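Side-chain contacts in uncharacterized protein (Staphylococcus aureus subsp. aureus, PDB 4H0A), which is of unknown function but belongs to the CAP family of cysteine-rich secretory proteins, joining a CAP-type domain to a CAP-associated N-terminal region: residues A[145-148]-A[153-156]; A[39-44]-A[169-174]. All coordinates share one frame; numbering follows the deposited sequence.

Contact 1 (A[145-148]-A[153-156])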
loop_
_atom_site.group_PDB
_atom_site.type_symbol
_atom_site.label_atom_id
_atom_site.label_comp_id
_atom_site.label_asym_id
_atom_site.label_seq_id
_atom_site.Cartn_x
_atom_site.Cartn_y
_atom_site.Cartn_z
ATOM N N GLN A 145 -11.110 -3.230 -3.114
ATOM C CA GLN A 145 -9.925 -2.858 -3.899
ATOM C C GLN A 145 -10.355 -2.570 -5.330
ATOM O O GLN A 145 -9.664 -2.955 -6.272
ATOM C CB GLN A 145 -8.924 -4.023 -3.855
ATOM C CG GLN A 145 -7.482 -3.612 -4.032
ATOM C CD GLN A 145 -6.549 -4.799 -4.071
ATOM O OE1 GLN A 145 -6.956 -5.959 -4.073
ATOM N NE2 GLN A 145 -5.272 -4.535 -4.131
ATOM N N THR A 146 -11.517 -1.922 -5.490
ATOM C CA THR A 146 -12.163 -1.709 -6.785
ATOM C C THR A 146 -11.233 -1.093 -7.811
ATOM O O THR A 146 -10.630 -0.064 -7.534
ATOM C CB THR A 146 -13.397 -0.821 -6.632
ATOM O OG1 THR A 146 -14.029 -1.143 -5.395
ATOM C CG2 THR A 146 -14.380 -0.978 -7.804
ATOM N N LEU A 147 -11.125 -1.725 -8.995
ATOM C CA LEU A 147 -10.327 -1.206 -10.107
ATOM C C LEU A 147 -11.293 -0.486 -11.030
ATOM O O LEU A 147 -12.232 -1.116 -11.514
ATOM C CB LEU A 147 -9.595 -2.337 -10.833
ATOM C CG LEU A 147 -8.689 -1.923 -12.001
ATOM C CD1 LEU A 147 -7.585 -0.949 -11.541
ATOM C CD2 LEU A 147 -8.045 -3.140 -12.640
ATOM N N ILE A 148 -11.123 0.829 -11.223
ATOM C CA ILE A 148 -12.040 1.627 -12.048
ATOM C C ILE A 148 -11.260 2.288 -13.156
ATOM O O ILE A 148 -10.203 2.842 -12.882
ATOM C CB ILE A 148 -12.791 2.694 -11.196
ATOM C CG1 ILE A 148 -13.439 2.066 -9.936
ATOM C CG2 ILE A 148 -13.850 3.414 -12.049
ATOM C CD1 ILE A 148 -14.041 3.053 -8.946
ATOM N N ILE A 153 -6.809 6.223 -17.766
ATOM C CA ILE A 153 -6.065 5.784 -16.577
ATOM C C ILE A 153 -6.976 4.961 -15.675
ATOM O O ILE A 153 -8.174 4.814 -15.958
ATOM C CB ILE A 153 -5.408 6.974 -15.820
ATOM C CG1 ILE A 153 -6.445 7.995 -15.289
ATOM C CG2 ILE A 153 -4.389 7.654 -16.731
ATOM C CD1 ILE A 153 -5.883 8.898 -14.186
ATOM N N TYR A 154 -6.393 4.396 -14.602
ATOM C CA TYR A 154 -7.117 3.564 -13.660
ATOM C C TYR A 154 -7.026 4.107 -12.262
ATOM O O TYR A 154 -6.149 4.919 -11.944
ATOM C CB TYR A 154 -6.561 2.132 -13.687
ATOM C CG TYR A 154 -6.823 1.432 -15.000
ATOM C CD1 TYR A 154 -5.999 1.638 -16.099
ATOM C CD2 TYR A 154 -7.932 0.610 -15.163
ATOM C CE1 TYR A 154 -6.251 1.019 -17.321
ATOM C CE2 TYR A 154 -8.194 -0.018 -16.380
ATOM C CZ TYR A 154 -7.356 0.197 -17.462
ATOM O OH TYR A 154 -7.588 -0.398 -18.679
ATOM N N ALA A 155 -7.935 3.647 -11.419
ATOM C CA ALA A 155 -7.938 3.969 -10.002
ATOM C C ALA A 155 -8.223 2.722 -9.219
ATOM O O ALA A 155 -9.116 1.957 -9.588
ATOM C CB ALA A 155 -8.977 5.031 -9.679
ATOM N N GLN A 156 -7.442 2.493 -8.170
ATOM C CA GLN A 156 -7.677 1.437 -7.201
ATOM C C GLN A 156 -8.271 2.128 -5.996
ATOM O O GLN A 156 -7.620 3.016 -5.441
ATOM C CB GLN A 156 -6.391 0.706 -6.841
ATOM C CG GLN A 156 -5.736 0.002 -8.017
ATOM C CD GLN A 156 -4.582 -0.785 -7.491
ATOM O OE1 GLN A 156 -3.480 -0.259 -7.327
ATOM N NE2 GLN A 156 -4.858 -1.984 -7.005
#
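Ala-155 O is approached by two donors from strand 145-150: the amide of Ile-148, with Ile-148 N 2.8 Å from Ala-155 O, and the weaker CA-H of Leu-147. The first bond is nearly straight, 165° at the hydrogen. Ala-155 N answers with a 2.8 Å bond to Ile-148 O, which also receives the CA-H of Tyr-154. Together they make Ile-148 and Ala-155 a hydrogen-bonded pair of an antiparallel beta hairpin, strands 145-150 and 153-159, at one edge of a seven-stranded sheet, strand 145-150 being outermost within the chain. Leu-147 and Gln-156 form the next, non-hydrogen-bonded pair, their CA atoms 4.7 Å apart; there Gln-156 CA sends its hydrogen to Thr-146 O.

The Leu-147 and Gln-156 side chains share one face of the sheet, Ile-148 and Ala-155 the other. Leu-147 puts CG opposite its backbone N (chi1 -178°), and CD1 reaches across the hairpin, 3.9 Å from Tyr-154 CB and 4.1 Å from Gln-156 CG. The leucine meets the tyrosine at a slant, near CB and the CD2 side of the ring.

The Gln-156 side chain, extended beyond CG, lies alongside the side chain of Gln-145, both pointing the same way. The polar ends of Gln-156 are satisfied beyond the hairpin: OE1 takes a hydrogen bond from Arg-170 NE, and NE2 bonds to Tyr-183 OH. Thr-146, two residues past helix 139-144, turns away from the partner strand, and its OG1 is hydrogen-bonded to Leu-142 O.

Contact 2 (A[39-44]-A[169-174]). With EDO (1,2-ethanediol), chain C.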
loop_
_atom_site.group_PDB
_atom_site.type_symbol
_atom_site.label_atom_id
_atom_site.label_comp_id
_atom_site.label_asym_id
_atom_site.label_seq_id
_atom_site.Cartn_x
_atom_site.Cartn_y
_atom_site.Cartn_z
ATOM N N GLU A 39 -10.191 17.215 -11.795
ATOM C CA GLU A 39 -9.389 17.837 -10.745
ATOM C C GLU A 39 -8.802 16.773 -9.824
ATOM O O GLU A 39 -9.199 15.608 -9.889
ATOM C CB GLU A 39 -10.285 18.795 -9.926
ATOM C CG GLU A 39 -11.458 18.095 -9.252
ATOM C CD GLU A 39 -12.418 19.004 -8.511
ATOM O OE1 GLU A 39 -12.127 19.342 -7.340
ATOM O OE2 GLU A 39 -13.489 19.325 -9.076
ATOM N N GLY A 40 -7.901 17.192 -8.952
ATOM C CA GLY A 40 -7.304 16.303 -7.966
ATOM C C GLY A 40 -6.142 15.481 -8.475
ATOM O O GLY A 40 -5.651 15.703 -9.586
ATOM N N VAL A 41 -5.732 14.485 -7.666
ATOM C CA VAL A 41 -4.535 13.688 -7.934
ATOM C C VAL A 41 -4.634 12.878 -9.226
ATOM O O VAL A 41 -3.605 12.664 -9.859
ATOM C CB VAL A 41 -4.081 12.796 -6.750
ATOM C CG1 VAL A 41 -4.048 13.575 -5.444
ATOM C CG2 VAL A 41 -4.930 11.555 -6.615
ATOM N N GLY A 42 -5.839 12.514 -9.659
ATOM C CA GLY A 42 -6.013 11.814 -10.927
ATOM C C GLY A 42 -5.498 12.593 -12.129
ATOM O O GLY A 42 -5.013 11.990 -13.094
ATOM N N THR A 43 -5.535 13.946 -12.064
ATOM C CA THR A 43 -5.017 14.799 -13.146
ATOM C C THR A 43 -3.475 14.857 -13.134
ATOM O O THR A 43 -2.902 15.359 -14.095
ATOM C CB THR A 43 -5.580 16.234 -13.062
ATOM O OG1 THR A 43 -5.094 16.881 -11.877
ATOM C CG2 THR A 43 -7.112 16.280 -13.127
ATOM N N TRP A 44 -2.803 14.388 -12.057
ATOM C CA TRP A 44 -1.338 14.415 -11.989
ATOM C C TRP A 44 -0.726 13.320 -12.857
ATOM O O TRP A 44 0.386 13.494 -13.325
ATOM C CB TRP A 44 -0.817 14.250 -10.548
ATOM C CG TRP A 44 -1.370 15.215 -9.533
ATOM C CD1 TRP A 44 -2.148 16.313 -9.764
ATOM C CD2 TRP A 44 -1.119 15.191 -8.124
ATOM N NE1 TRP A 44 -2.438 16.943 -8.577
ATOM C CE2 TRP A 44 -1.784 16.299 -7.559
ATOM C CE3 TRP A 44 -0.385 14.342 -7.282
ATOM C CZ2 TRP A 44 -1.788 16.542 -6.184
ATOM C CZ3 TRP A 44 -0.349 14.613 -5.926
ATOM C CH2 TRP A 44 -1.064 15.685 -5.389
ATOM N N VAL A 169 -6.963 6.147 -2.286
ATOM C CA VAL A 169 -7.123 5.918 -3.726
ATOM C C VAL A 169 -5.759 5.954 -4.376
ATOM O O VAL A 169 -4.941 6.809 -4.031
ATOM C CB VAL A 169 -8.066 6.948 -4.402
ATOM C CG1 VAL A 169 -8.211 6.661 -5.902
ATOM C CG2 VAL A 169 -9.431 6.985 -3.716
ATOM N N ARG A 170 -5.514 5.049 -5.329
ATOM C CA ARG A 170 -4.295 5.084 -6.119
ATOM C C ARG A 170 -4.691 5.246 -7.560
ATOM O O ARG A 170 -5.356 4.361 -8.098
ATOM C CB ARG A 170 -3.404 3.840 -5.941
ATOM C CG ARG A 170 -2.231 3.810 -6.955
ATOM C CD ARG A 170 -1.070 2.977 -6.473
ATOM N NE ARG A 170 -1.433 1.567 -6.350
ATOM C CZ ARG A 170 -0.694 0.649 -5.734
ATOM N NH1 ARG A 170 0.479 0.978 -5.198
ATOM N NH2 ARG A 170 -1.112 -0.606 -5.660
ATOM N N PHE A 171 -4.331 6.387 -8.180
ATOM C CA PHE A 171 -4.560 6.591 -9.612
ATOM C C PHE A 171 -3.296 6.131 -10.303
ATOM O O PHE A 171 -2.212 6.502 -9.845
ATOM C CB PHE A 171 -4.884 8.048 -9.936
ATOM C CG PHE A 171 -6.276 8.464 -9.526
ATOM C CD1 PHE A 171 -6.511 9.017 -8.278
ATOM C CD2 PHE A 171 -7.340 8.370 -10.419
ATOM C CE1 PHE A 171 -7.788 9.445 -7.918
ATOM C CE2 PHE A 171 -8.614 8.797 -10.057
ATOM C CZ PHE A 171 -8.832 9.328 -8.808
ATOM N N LEU A 172 -3.396 5.316 -11.363
ATOM C CA LEU A 172 -2.188 4.824 -12.029
ATOM C C LEU A 172 -2.441 4.419 -13.476
ATOM O O LEU A 172 -3.580 4.199 -13.882
ATOM C CB LEU A 172 -1.563 3.641 -11.248
ATOM C CG LEU A 172 -2.240 2.247 -11.309
ATOM C CD1 LEU A 172 -1.481 1.260 -10.432
ATOM C CD2 LEU A 172 -3.706 2.296 -10.859
ATOM N N THR A 173 -1.354 4.333 -14.253
ATOM C CA THR A 173 -1.437 3.937 -15.655
ATOM C C THR A 173 -1.504 2.426 -15.771
ATOM O O THR A 173 -1.152 1.707 -14.837
ATOM C CB THR A 173 -0.236 4.462 -16.447
ATOM O OG1 THR A 173 0.944 3.820 -15.968
ATOM C CG2 THR A 173 -0.091 5.975 -16.355
ATOM N N LYS A 174 -1.916 1.945 -16.939
ATOM C CA LYS A 174 -1.951 0.512 -17.216
ATOM C C LYS A 174 -0.542 -0.149 -17.108
ATOM O O LYS A 174 -0.448 -1.290 -16.654
ATOM C CB LYS A 174 -2.557 0.243 -18.599
ATOM C CG LYS A 174 -1.832 0.861 -19.788
ATOM C CD LYS A 174 -2.701 0.705 -21.057
ATOM C CE LYS A 174 -2.109 1.403 -22.254
ATOM N NZ LYS A 174 -0.915 0.704 -22.784
HETATM C C1 EDO C . 3.103 2.989 -4.135
HETATM O O1 EDO C . 1.963 3.520 -4.787
HETATM C C2 EDO C . 4.141 2.775 -5.268
HETATM O O2 EDO C . 5.318 2.192 -4.760
#
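A short 3-10 turn, residues 41-43 in the long connection between strand 9-11 and helix 50-56, lies against strand 166-172 of the seven-stranded antiparallel sheet. The two meet through van der Waals contact around the ring of Phe-171, with no hydrogen bond between them. Gly-42 CA stands over one face of that ring, 3.7 Å from its centroid and 16° off the normal, a CH-pi contact displaced toward the CG side: Gly-42 CA to Phe-171 CG is 3.6 Å. The bare backbone of the glycine lies close against the ring. Val-41 adds its CG2 methyl, 3.4 Å from Phe-171 CD1, approaching obliquely and about at right angles to the phenylalanine side chain. Phe-171 CB points toward the turn, and with CG anti to the carbonyl carbon (chi1 -74°) the ring lies against Gly-42 and Val-41; Ala-155 of the neighbouring strand also touches it.

The turn is closed at Gly-40 O, which accepts from both Thr-43 N at 3.0 Å and Thr-43 OG1 at 2.6 Å. Trp-44 N bonds in turn to Val-41 O, and the Trp-44 ring receives Val-41 CA over the centre of one face, while Tyr-81 of strand 79-86 and Phe-56 of helix 50-56 also meet this indole.

Arg-170 points away from the turn. Its guanidinium forms a salt bridge through NH1 with Asp-281. At the guanidinium edge, a 1,2-ethanediol, probably from the crystallisation liquor, accepts from Arg-170 NH1, its O1 lying 3.0 Å from that nitrogen.

How the contacts relate
Both contacts are buried and centre on the same antiparallel sheet, their centres about 10 Å apart. Contact 1 joins two adjacent strands through backbone hydrogen bonds, whereas contact 2 lays a distant turn on the sheet through apolar and CH-pi contacts, with no hydrogen bond between its segments. Strands 153-159 and 166-172 tie them together: Gln-156 N lies 2.8 Å from Arg-170 O, and Tyr-154 O 2.8 Å from Leu-172 N, both probably hydrogen bonds. Ile-153 CD1 also packs 3.4 Å from Gly-42 O. In sequence, the hairpin of contact 1 is local and nested within the much longer loop that contact 2 closes.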